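Local coordinates for protein NAD(P)H dehydrogenase (quinone) (PDB 1XDI) that uses FAD to transfer electrons from NADH or NADPH to quinones such as menadione, reducing them to quinols, at residues R303-G316 against A328-L340. Sequence-based numbering, arbitrary orientation.
With FAD (flavin-adenine dinucleotide), chain C.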
ATOM      1  N   ARG A 303       2.557 -25.137   1.108  1.00 21.53           N
ATOM      2  CA  ARG A 303       2.970 -23.788   0.793  1.00 20.50           C
ATOM      3  C   ARG A 303       2.903 -23.176   2.198  1.00 18.73           C
ATOM      4  O   ARG A 303       3.386 -22.051   2.461  1.00 17.15           O
ATOM      5  CB  ARG A 303       1.939 -23.169  -0.143  1.00 22.18           C
ATOM      6  CG  ARG A 303       2.473 -22.468  -1.392  1.00 25.12           C
ATOM      7  CD  ARG A 303       1.293 -21.669  -1.972  1.00 29.75           C
ATOM      8  NE  ARG A 303       0.017 -22.398  -1.747  1.00 33.87           N
ATOM      9  CZ  ARG A 303      -1.140 -21.855  -1.336  1.00 32.53           C
ATOM     10  NH1 ARG A 303      -1.230 -20.555  -1.086  1.00 31.29           N
ATOM     11  NH2 ARG A 303      -2.217 -22.621  -1.190  1.00 32.33           N
ATOM     12  N   VAL A 304       2.313 -23.972   3.094  1.00 15.17           N
ATOM     13  CA  VAL A 304       2.155 -23.606   4.484  1.00 12.73           C
ATOM     14  C   VAL A 304       2.979 -24.574   5.373  1.00 10.88           C
ATOM     15  O   VAL A 304       2.839 -24.666   6.588  1.00  8.34           O
ATOM     16  CB  VAL A 304       0.616 -23.456   4.755  1.00 13.16           C
ATOM     17  CG1 VAL A 304       0.179 -23.811   6.173  1.00 11.60           C
ATOM     18  CG2 VAL A 304       0.286 -22.008   4.491  1.00 11.08           C
ATOM     19  N   SER A 305       3.923 -25.237   4.704  1.00  9.69           N
ATOM     20  CA  SER A 305       4.876 -26.179   5.306  1.00  7.21           C
ATOM     21  C   SER A 305       4.333 -27.451   5.903  1.00  7.14           C
ATOM     22  O   SER A 305       5.037 -28.114   6.672  1.00  5.96           O
ATOM     23  CB  SER A 305       5.728 -25.476   6.357  1.00  5.20           C
ATOM     24  OG  SER A 305       6.467 -24.413   5.768  1.00  3.96           O
ATOM     25  N   ARG A 306       3.104 -27.840   5.575  1.00  6.81           N
ATOM     26  CA  ARG A 306       2.690 -29.077   6.187  1.00  7.28           C
ATOM     27  C   ARG A 306       2.670 -30.306   5.321  1.00  6.54           C
ATOM     28  O   ARG A 306       2.497 -30.239   4.109  1.00  3.65           O
ATOM     29  CB  ARG A 306       1.371 -28.915   6.930  1.00  7.19           C
ATOM     30  CG  ARG A 306       0.312 -28.532   6.130  1.00  5.54           C
ATOM     31  CD  ARG A 306      -0.756 -27.909   6.933  1.00  4.22           C
ATOM     32  NE  ARG A 306      -1.587 -27.461   5.864  1.00  6.32           N
ATOM     33  CZ  ARG A 306      -2.892 -27.429   5.875  1.00  7.88           C
ATOM     34  NH1 ARG A 306      -3.549 -27.816   6.974  1.00 10.46           N
ATOM     35  NH2 ARG A 306      -3.510 -27.077   4.749  1.00  6.93           N
ATOM     36  N   THR A 307       2.948 -31.419   5.982  1.00  5.95           N
ATOM     37  CA  THR A 307       2.969 -32.691   5.315  1.00  8.61           C
ATOM     38  C   THR A 307       1.520 -33.176   5.210  1.00 10.75           C
ATOM     39  O   THR A 307       0.575 -32.541   5.681  1.00 12.03           O
ATOM     40  CB  THR A 307       3.772 -33.723   6.102  1.00  7.22           C
ATOM     41  OG1 THR A 307       3.114 -33.973   7.345  1.00  6.12           O
ATOM     42  CG2 THR A 307       5.149 -33.204   6.403  1.00  7.35           C
ATOM     43  N   LEU A 308       1.374 -34.327   4.589  1.00 12.31           N
ATOM     44  CA  LEU A 308       0.095 -34.952   4.343  1.00 13.61           C
ATOM     45  C   LEU A 308      -0.498 -35.552   5.636  1.00 13.85           C
ATOM     46  O   LEU A 308      -1.684 -35.910   5.683  1.00 15.46           O
ATOM     47  CB  LEU A 308       0.309 -36.011   3.249  1.00 13.66           C
ATOM     48  CG  LEU A 308       1.434 -35.639   2.227  1.00 16.58           C
ATOM     49  CD1 LEU A 308       2.914 -35.423   2.871  1.00 14.17           C
ATOM     50  CD2 LEU A 308       1.472 -36.771   1.160  1.00 17.50           C
ATOM     51  N   ALA A 309       0.327 -35.654   6.680  1.00 12.13           N
ATOM     52  CA  ALA A 309      -0.102 -36.167   7.980  1.00 10.38           C
ATOM     53  C   ALA A 309      -0.410 -34.970   8.925  1.00 10.97           C
ATOM     54  O   ALA A 309       0.371 -34.032   9.043  1.00 10.60           O
ATOM     55  CB  ALA A 309       0.989 -37.032   8.547  1.00  9.25           C
ATOM     56  N   THR A 310      -1.540 -34.983   9.608  1.00 12.44           N
ATOM     57  CA  THR A 310      -1.862 -33.843  10.463  1.00 14.94           C
ATOM     58  C   THR A 310      -0.916 -33.645  11.626  1.00 15.45           C
ATOM     59  O   THR A 310      -0.263 -34.581  12.046  1.00 18.44           O
ATOM     60  CB  THR A 310      -3.239 -33.946  10.959  1.00 16.02           C
ATOM     61  OG1 THR A 310      -3.395 -35.227  11.579  1.00 16.21           O
ATOM     62  CG2 THR A 310      -4.243 -33.735   9.738  1.00 17.07           C
ATOM     63  N   GLY A 311      -0.823 -32.423  12.143  1.00 14.52           N
ATOM     64  CA  GLY A 311       0.146 -32.155  13.183  1.00 11.98           C
ATOM     65  C   GLY A 311       1.582 -32.275  12.635  1.00 12.48           C
ATOM     66  O   GLY A 311       2.529 -31.826  13.305  1.00 14.58           O
ATOM     67  N   ILE A 312       1.790 -32.867  11.450  1.00  9.95           N
ATOM     68  CA  ILE A 312       3.164 -32.994  10.945  1.00 10.52           C
ATOM     69  C   ILE A 312       3.618 -32.034   9.807  1.00  9.93           C
ATOM     70  O   ILE A 312       3.113 -32.089   8.661  1.00  9.17           O
ATOM     71  CB  ILE A 312       3.495 -34.505  10.536  1.00 10.84           C
ATOM     72  CG1 ILE A 312       3.283 -35.444  11.730  1.00 11.42           C
ATOM     73  CG2 ILE A 312       4.943 -34.649  10.137  1.00  7.46           C
ATOM     74  CD1 ILE A 312       3.844 -36.889  11.567  1.00 12.12           C
ATOM     75  N   TYR A 313       4.588 -31.179  10.151  1.00  8.32           N
ATOM     76  CA  TYR A 313       5.184 -30.181   9.243  1.00  8.06           C
ATOM     77  C   TYR A 313       6.661 -30.486   8.867  1.00  6.87           C
ATOM     78  O   TYR A 313       7.381 -31.146   9.597  1.00  5.82           O
ATOM     79  CB  TYR A 313       5.197 -28.789   9.893  1.00  8.60           C
ATOM     80  CG  TYR A 313       3.853 -28.162  10.192  1.00 10.13           C
ATOM     81  CD1 TYR A 313       3.080 -28.554  11.313  1.00 10.08           C
ATOM     82  CD2 TYR A 313       3.334 -27.186   9.341  1.00 11.17           C
ATOM     83  CE1 TYR A 313       1.839 -27.976  11.557  1.00 10.40           C
ATOM     84  CE2 TYR A 313       2.079 -26.616   9.568  1.00 11.23           C
ATOM     85  CZ  TYR A 313       1.350 -27.008  10.668  1.00 11.17           C
ATOM     86  OH  TYR A 313       0.163 -26.380  10.876  1.00 10.50           O
ATOM     87  N   ALA A 314       7.118 -29.973   7.728  1.00  5.27           N
ATOM     88  CA  ALA A 314       8.523 -30.141   7.352  1.00  3.60           C
ATOM     89  C   ALA A 314       8.938 -28.803   6.774  1.00  1.95           C
ATOM     90  O   ALA A 314       8.073 -28.005   6.482  1.00  1.00           O
ATOM     91  CB  ALA A 314       8.686 -31.237   6.327  1.00  3.15           C
ATOM     92  N   ALA A 315      10.241 -28.563   6.619  1.00  1.22           N
ATOM     93  CA  ALA A 315      10.763 -27.319   6.091  1.00  1.33           C
ATOM     94  C   ALA A 315      12.218 -27.556   5.895  1.00  3.78           C
ATOM     95  O   ALA A 315      12.758 -28.425   6.549  1.00  6.03           O
ATOM     96  CB  ALA A 315      10.589 -26.261   7.067  1.00  1.80           C
ATOM     97  N   GLY A 316      12.861 -26.800   5.006  1.00  5.74           N
ATOM     98  CA  GLY A 316      14.291 -26.978   4.764  1.00  8.79           C
ATOM     99  C   GLY A 316      14.657 -27.859   3.552  1.00 10.83           C
ATOM    100  O   GLY A 316      13.786 -28.197   2.740  1.00 11.67           O
ATOM    101  N   ALA A 328      14.795 -22.237   3.801  1.00  3.71           N
ATOM    102  CA  ALA A 328      14.580 -23.217   4.868  1.00  3.79           C
ATOM    103  C   ALA A 328      14.040 -22.532   6.154  1.00  5.27           C
ATOM    104  O   ALA A 328      13.126 -23.021   6.857  1.00  3.61           O
ATOM    105  CB  ALA A 328      15.893 -23.935   5.136  1.00  1.96           C
ATOM    106  N   ALA A 329      14.594 -21.361   6.436  1.00  6.84           N
ATOM    107  CA  ALA A 329      14.210 -20.620   7.607  1.00  7.63           C
ATOM    108  C   ALA A 329      12.759 -20.132   7.499  1.00  9.73           C
ATOM    109  O   ALA A 329      11.993 -20.233   8.477  1.00 11.10           O
ATOM    110  CB  ALA A 329      15.169 -19.454   7.815  1.00  6.92           C
ATOM    111  N   MET A 330      12.349 -19.633   6.324  1.00 10.51           N
ATOM    112  CA  MET A 330      10.970 -19.138   6.192  1.00 10.15           C
ATOM    113  C   MET A 330      10.061 -20.329   6.250  1.00  9.65           C
ATOM    114  O   MET A 330       8.908 -20.206   6.629  1.00 10.58           O
ATOM    115  CB  MET A 330      10.715 -18.409   4.862  1.00 10.26           C
ATOM    116  CG  MET A 330       9.573 -17.402   4.940  1.00 12.58           C
ATOM    117  SD  MET A 330       9.848 -16.152   6.249  1.00 11.76           S
ATOM    118  CE  MET A 330       8.064 -15.651   6.516  1.00 16.68           C
ATOM    119  N   GLN A 331      10.562 -21.504   5.890  1.00  7.94           N
ATOM    120  CA  GLN A 331       9.649 -22.613   5.932  1.00  6.30           C
ATOM    121  C   GLN A 331       9.354 -23.031   7.366  1.00  6.83           C
ATOM    122  O   GLN A 331       8.202 -23.392   7.697  1.00  5.50           O
ATOM    123  CB  GLN A 331      10.157 -23.772   5.086  1.00  4.15           C
ATOM    124  CG  GLN A 331       9.825 -23.643   3.633  1.00  1.00           C
ATOM    125  CD  GLN A 331      10.061 -24.918   2.906  1.00  1.00           C
ATOM    126  OE1 GLN A 331      11.196 -25.447   2.854  1.00  1.00           O
ATOM    127  NE2 GLN A 331       8.993 -25.454   2.330  1.00  1.00           N
ATOM    128  N   GLY A 332      10.373 -22.964   8.224  1.00  6.08           N
ATOM    129  CA  GLY A 332      10.134 -23.351   9.597  1.00  5.26           C
ATOM    130  C   GLY A 332       9.318 -22.279  10.271  1.00  4.52           C
ATOM    131  O   GLY A 332       8.403 -22.542  11.070  1.00  3.53           O
ATOM    132  N   ARG A 333       9.668 -21.044   9.937  1.00  5.68           N
ATOM    133  CA  ARG A 333       8.993 -19.848  10.491  1.00  7.19           C
ATOM    134  C   ARG A 333       7.448 -19.927  10.152  1.00  6.09           C
ATOM    135  O   ARG A 333       6.591 -19.867  11.046  1.00  5.47           O
ATOM    136  CB  ARG A 333       9.686 -18.586   9.886  1.00  9.18           C
ATOM    137  CG  ARG A 333       9.873 -17.348  10.784  1.00 11.64           C
ATOM    138  CD  ARG A 333      11.365 -16.809  10.857  1.00 12.12           C
ATOM    139  NE  ARG A 333      11.947 -16.498   9.553  1.00 14.46           N
ATOM    140  CZ  ARG A 333      13.240 -16.257   9.339  1.00 14.66           C
ATOM    141  NH1 ARG A 333      14.097 -16.269  10.345  1.00 15.98           N
ATOM    142  NH2 ARG A 333      13.689 -16.074   8.108  1.00 15.37           N
ATOM    143  N   ILE A 334       7.112 -20.118   8.871  1.00  3.69           N
ATOM    144  CA  ILE A 334       5.727 -20.212   8.425  1.00  2.90           C
ATOM    145  C   ILE A 334       5.036 -21.444   9.015  1.00  3.08           C
ATOM    146  O   ILE A 334       3.844 -21.412   9.190  1.00  5.51           O
ATOM    147  CB  ILE A 334       5.662 -20.207   6.873  1.00  1.43           C
ATOM    148  CG1 ILE A 334       6.054 -18.846   6.371  1.00  1.00           C
ATOM    149  CG2 ILE A 334       4.319 -20.434   6.352  1.00  1.98           C
ATOM    150  CD1 ILE A 334       6.641 -18.928   5.052  1.00  1.63           C
ATOM    151  N   ALA A 335       5.758 -22.511   9.353  1.00  3.19           N
ATOM    152  CA  ALA A 335       5.133 -23.704   9.972  1.00  3.16           C
ATOM    153  C   ALA A 335       4.839 -23.438  11.436  1.00  3.62           C
ATOM    154  O   ALA A 335       3.985 -24.072  12.025  1.00  3.65           O
ATOM    155  CB  ALA A 335       6.012 -24.946   9.869  1.00  2.43           C
ATOM    156  N   MET A 336       5.551 -22.512  12.044  1.00  3.43           N
ATOM    157  CA  MET A 336       5.227 -22.240  13.403  1.00  3.10           C
ATOM    158  C   MET A 336       4.059 -21.317  13.375  1.00  3.36           C
ATOM    159  O   MET A 336       3.160 -21.456  14.198  1.00  3.28           O
ATOM    160  CB  MET A 336       6.407 -21.627  14.125  1.00  3.99           C
ATOM    161  CG  MET A 336       7.538 -22.653  14.312  1.00  5.94           C
ATOM    162  SD  MET A 336       6.970 -24.063  15.266  1.00  3.88           S
ATOM    163  CE  MET A 336       6.543 -25.318  14.001  1.00  5.20           C
ATOM    164  N   TYR A 337       4.041 -20.389  12.415  1.00  3.82           N
ATOM    165  CA  TYR A 337       2.930 -19.437  12.337  1.00  4.52           C
ATOM    166  C   TYR A 337       1.587 -20.150  12.065  1.00  4.64           C
ATOM    167  O   TYR A 337       0.537 -19.813  12.642  1.00  2.81           O
ATOM    168  CB  TYR A 337       3.182 -18.333  11.266  1.00  6.02           C
ATOM    169  CG  TYR A 337       4.371 -17.362  11.505  1.00  4.98           C
ATOM    170  CD1 TYR A 337       4.736 -16.969  12.792  1.00  1.95           C
ATOM    171  CD2 TYR A 337       5.167 -16.901  10.421  1.00  3.03           C
ATOM    172  CE1 TYR A 337       5.854 -16.169  12.994  1.00  2.86           C
ATOM    173  CE2 TYR A 337       6.289 -16.101  10.622  1.00  1.64           C
ATOM    174  CZ  TYR A 337       6.631 -15.742  11.914  1.00  2.78           C
ATOM    175  OH  TYR A 337       7.760 -14.974  12.163  1.00  3.39           O
ATOM    176  N   HIS A 338       1.615 -21.151  11.194  1.00  6.13           N
ATOM    177  CA  HIS A 338       0.386 -21.841  10.906  1.00  7.16           C
ATOM    178  C   HIS A 338      -0.044 -22.688  12.103  1.00  8.24           C
ATOM    179  O   HIS A 338      -1.218 -22.697  12.464  1.00  9.93           O
ATOM    180  CB  HIS A 338       0.502 -22.692   9.646  1.00  5.42           C
ATOM    181  CG  HIS A 338      -0.800 -23.299   9.232  1.00  5.52           C
ATOM    182  ND1 HIS A 338      -1.205 -24.542   9.662  1.00  4.15           N
ATOM    183  CD2 HIS A 338      -1.831 -22.801   8.512  1.00  5.56           C
ATOM    184  CE1 HIS A 338      -2.428 -24.785   9.226  1.00  2.81           C
ATOM    185  NE2 HIS A 338      -2.833 -23.746   8.529  1.00  5.55           N
ATOM    186  N   ALA A 339       0.880 -23.392  12.746  1.00  9.15           N
ATOM    187  CA  ALA A 339       0.484 -24.196  13.925  1.00  8.33           C
ATOM    188  C   ALA A 339       0.102 -23.392  15.155  1.00  7.45           C
ATOM    189  O   ALA A 339      -0.633 -23.881  15.962  1.00  7.20           O
ATOM    190  CB  ALA A 339       1.560 -25.213  14.314  1.00  6.29           C
ATOM    191  N   LEU A 340       0.583 -22.170  15.324  1.00  8.34           N
ATOM    192  CA  LEU A 340       0.191 -21.413  16.526  1.00  9.40           C
ATOM    193  C   LEU A 340      -0.864 -20.307  16.306  1.00  9.96           C
ATOM    194  O   LEU A 340      -0.855 -19.278  16.960  1.00 10.41           O
ATOM    195  CB  LEU A 340       1.460 -20.877  17.206  1.00  8.72           C
ATOM    196  CG  LEU A 340       2.458 -22.026  17.521  1.00  8.63           C
ATOM    197  CD1 LEU A 340       3.751 -21.417  17.855  1.00 10.67           C
ATOM    198  CD2 LEU A 340       2.043 -22.916  18.674  1.00  4.29           C
TER
HETATM  199  PA  FAD C 999      20.434 -28.521   7.461  1.00 10.91           P
HETATM  200  O1A FAD C 999      21.096 -29.419   6.423  1.00 12.95           O
HETATM  201  O2A FAD C 999      21.067 -27.146   7.671  1.00  8.28           O
HETATM  202  O5B FAD C 999      20.464 -29.330   8.753  1.00 10.84           O
HETATM  203  C5B FAD C 999      19.474 -30.240   9.236  1.00 10.03           C
HETATM  204  C4B FAD C 999      20.213 -30.775  10.445  1.00  9.05           C
HETATM  205  O4B FAD C 999      19.437 -31.689  11.177  1.00  8.22           O
HETATM  206  C3B FAD C 999      21.624 -31.537  10.206  1.00  8.19           C
HETATM  207  O3B FAD C 999      22.769 -30.698  10.361  1.00  3.90           O
HETATM  208  C2B FAD C 999      21.624 -32.662  11.129  1.00 10.30           C
HETATM  209  O2B FAD C 999      22.451 -32.603  12.294  1.00 12.96           O
HETATM  210  C1B FAD C 999      20.198 -32.816  11.594  1.00 10.01           C
HETATM  211  N9A FAD C 999      19.545 -34.036  11.330  1.00  7.28           N
HETATM  212  C8A FAD C 999      19.453 -34.861  10.227  1.00  8.87           C
HETATM  213  N7A FAD C 999      18.737 -35.937  10.434  1.00  8.41           N
HETATM  214  C5A FAD C 999      18.333 -35.827  11.732  1.00  8.16           C
HETATM  215  C6A FAD C 999      17.557 -36.627  12.587  1.00  6.99           C
HETATM  216  N6A FAD C 999      17.025 -37.769  12.203  1.00  5.33           N
HETATM  217  N1A FAD C 999      17.351 -36.189  13.879  1.00  5.89           N
HETATM  218  C2A FAD C 999      17.870 -35.032  14.323  1.00  5.45           C
HETATM  219  N3A FAD C 999      18.645 -34.184  13.546  1.00  7.49           N
HETATM  220  C4A FAD C 999      18.801 -34.733  12.231  1.00  7.96           C
HETATM  221  N1  FAD C 999      22.020 -21.572   1.202  1.00  5.54           N
HETATM  222  C2  FAD C 999      21.942 -20.206   1.235  1.00  6.11           C
HETATM  223  O2  FAD C 999      20.882 -19.622   1.532  1.00  9.84           O
HETATM  224  N3  FAD C 999      23.065 -19.471   0.932  1.00  3.02           N
HETATM  225  C4  FAD C 999      24.291 -19.977   0.601  1.00  1.67           C
HETATM  226  O4  FAD C 999      25.219 -19.207   0.357  1.00  2.12           O
HETATM  227  C4X FAD C 999      24.360 -21.306   0.567  1.00  3.89           C
HETATM  228  N5  FAD C 999      25.631 -21.854   0.233  1.00  5.44           N
HETATM  229  C5X FAD C 999      25.709 -23.270   0.201  1.00  5.92           C
HETATM  230  C6  FAD C 999      26.935 -23.903  -0.099  1.00  6.94           C
HETATM  231  C7  FAD C 999      27.074 -25.316  -0.150  1.00  7.15           C
HETATM  232  C7M FAD C 999      28.448 -25.952  -0.475  1.00  7.14           C
HETATM  233  C8  FAD C 999      25.914 -26.107   0.098  1.00  5.29           C
HETATM  234  C8M FAD C 999      25.940 -27.626   0.051  1.00  5.84           C
HETATM  235  C9  FAD C 999      24.718 -25.529   0.409  1.00  4.69           C
HETATM  236  C9A FAD C 999      24.570 -24.149   0.492  1.00  4.23           C
HETATM  237  N10 FAD C 999      23.309 -23.462   0.835  1.00  4.19           N
HETATM  238  C10 FAD C 999      23.218 -22.100   0.878  1.00  4.98           C
HETATM  239  C1' FAD C 999      22.215 -24.298   1.156  1.00  2.93           C
HETATM  240  C2' FAD C 999      21.793 -24.283   2.595  1.00  3.17           C
HETATM  241  O2' FAD C 999      22.956 -24.621   3.430  1.00  1.51           O
HETATM  242  C3' FAD C 999      20.684 -25.255   2.885  1.00  4.07           C
HETATM  243  O3' FAD C 999      19.530 -24.813   2.218  1.00  2.64           O
HETATM  244  C4' FAD C 999      20.260 -25.339   4.338  1.00  5.47           C
HETATM  245  O4' FAD C 999      21.489 -25.848   4.982  1.00  9.05           O
HETATM  246  C5' FAD C 999      19.266 -26.328   4.705  1.00  5.80           C
HETATM  247  O5' FAD C 999      18.941 -26.163   6.077  1.00  8.14           O
HETATM  248  P   FAD C 999      18.037 -27.147   6.884  1.00  6.72           P
HETATM  249  O1P FAD C 999      17.887 -26.533   8.153  1.00  7.89           O
HETATM  250  O2P FAD C 999      16.804 -27.561   6.180  1.00  8.26           O
HETATM  251  O3P FAD C 999      18.964 -28.377   6.943  1.00  8.64           O
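Tyr313 and His338 meet at their rims: the phenol OH and His338 ND1 are hydrogen-bonded at 2.6 Å, either being possible donor, with the ring planes 54° apart. His338 CG lies anti to the backbone N, which carries the imidazole to Tyr313 and Val304, and chi2 (-91°) turns ND1 to the hydroxyl, while NE2 bonds to the carbonyl O of His338 in a second subunit; both ring nitrogens are therefore satisfied. Val304 CG1 covers one face of the imidazole in a CH-pi contact, 3.5 Å from the ring centroid. Arg306 NH1 approaches the same ring obliquely, but its guanidinium is held elsewhere: NE bridges to Asp302 OD2, and NH2 bonds Ala339 O of the second subunit. One turn before Ala339, Ala335 CB packs 3.5 Å from Tyr313 CD2. Gln331 O accepts twice, from Ser305 OG (2.8 Å) and from Ala335 N in the helix, the two donors reaching it from opposite faces of its plane. Toward FAD, Gln331 OE1 takes the Gly316 amide N at 3.0 Å, a donor lying well above the carbonyl plane; Thr319 OG1 bonds Gly316 O and is only weakly linked to OE1. Gly316 CA and Ala328 CB border FAD O2P. Edge strand 312-314 and helical segment 328-339, nearly antiparallel at 158°, thus form the strand-loop-helix unit at the pyrophosphate site of the Rossmann-type FAD domain of flavoprotein disulfide reductases.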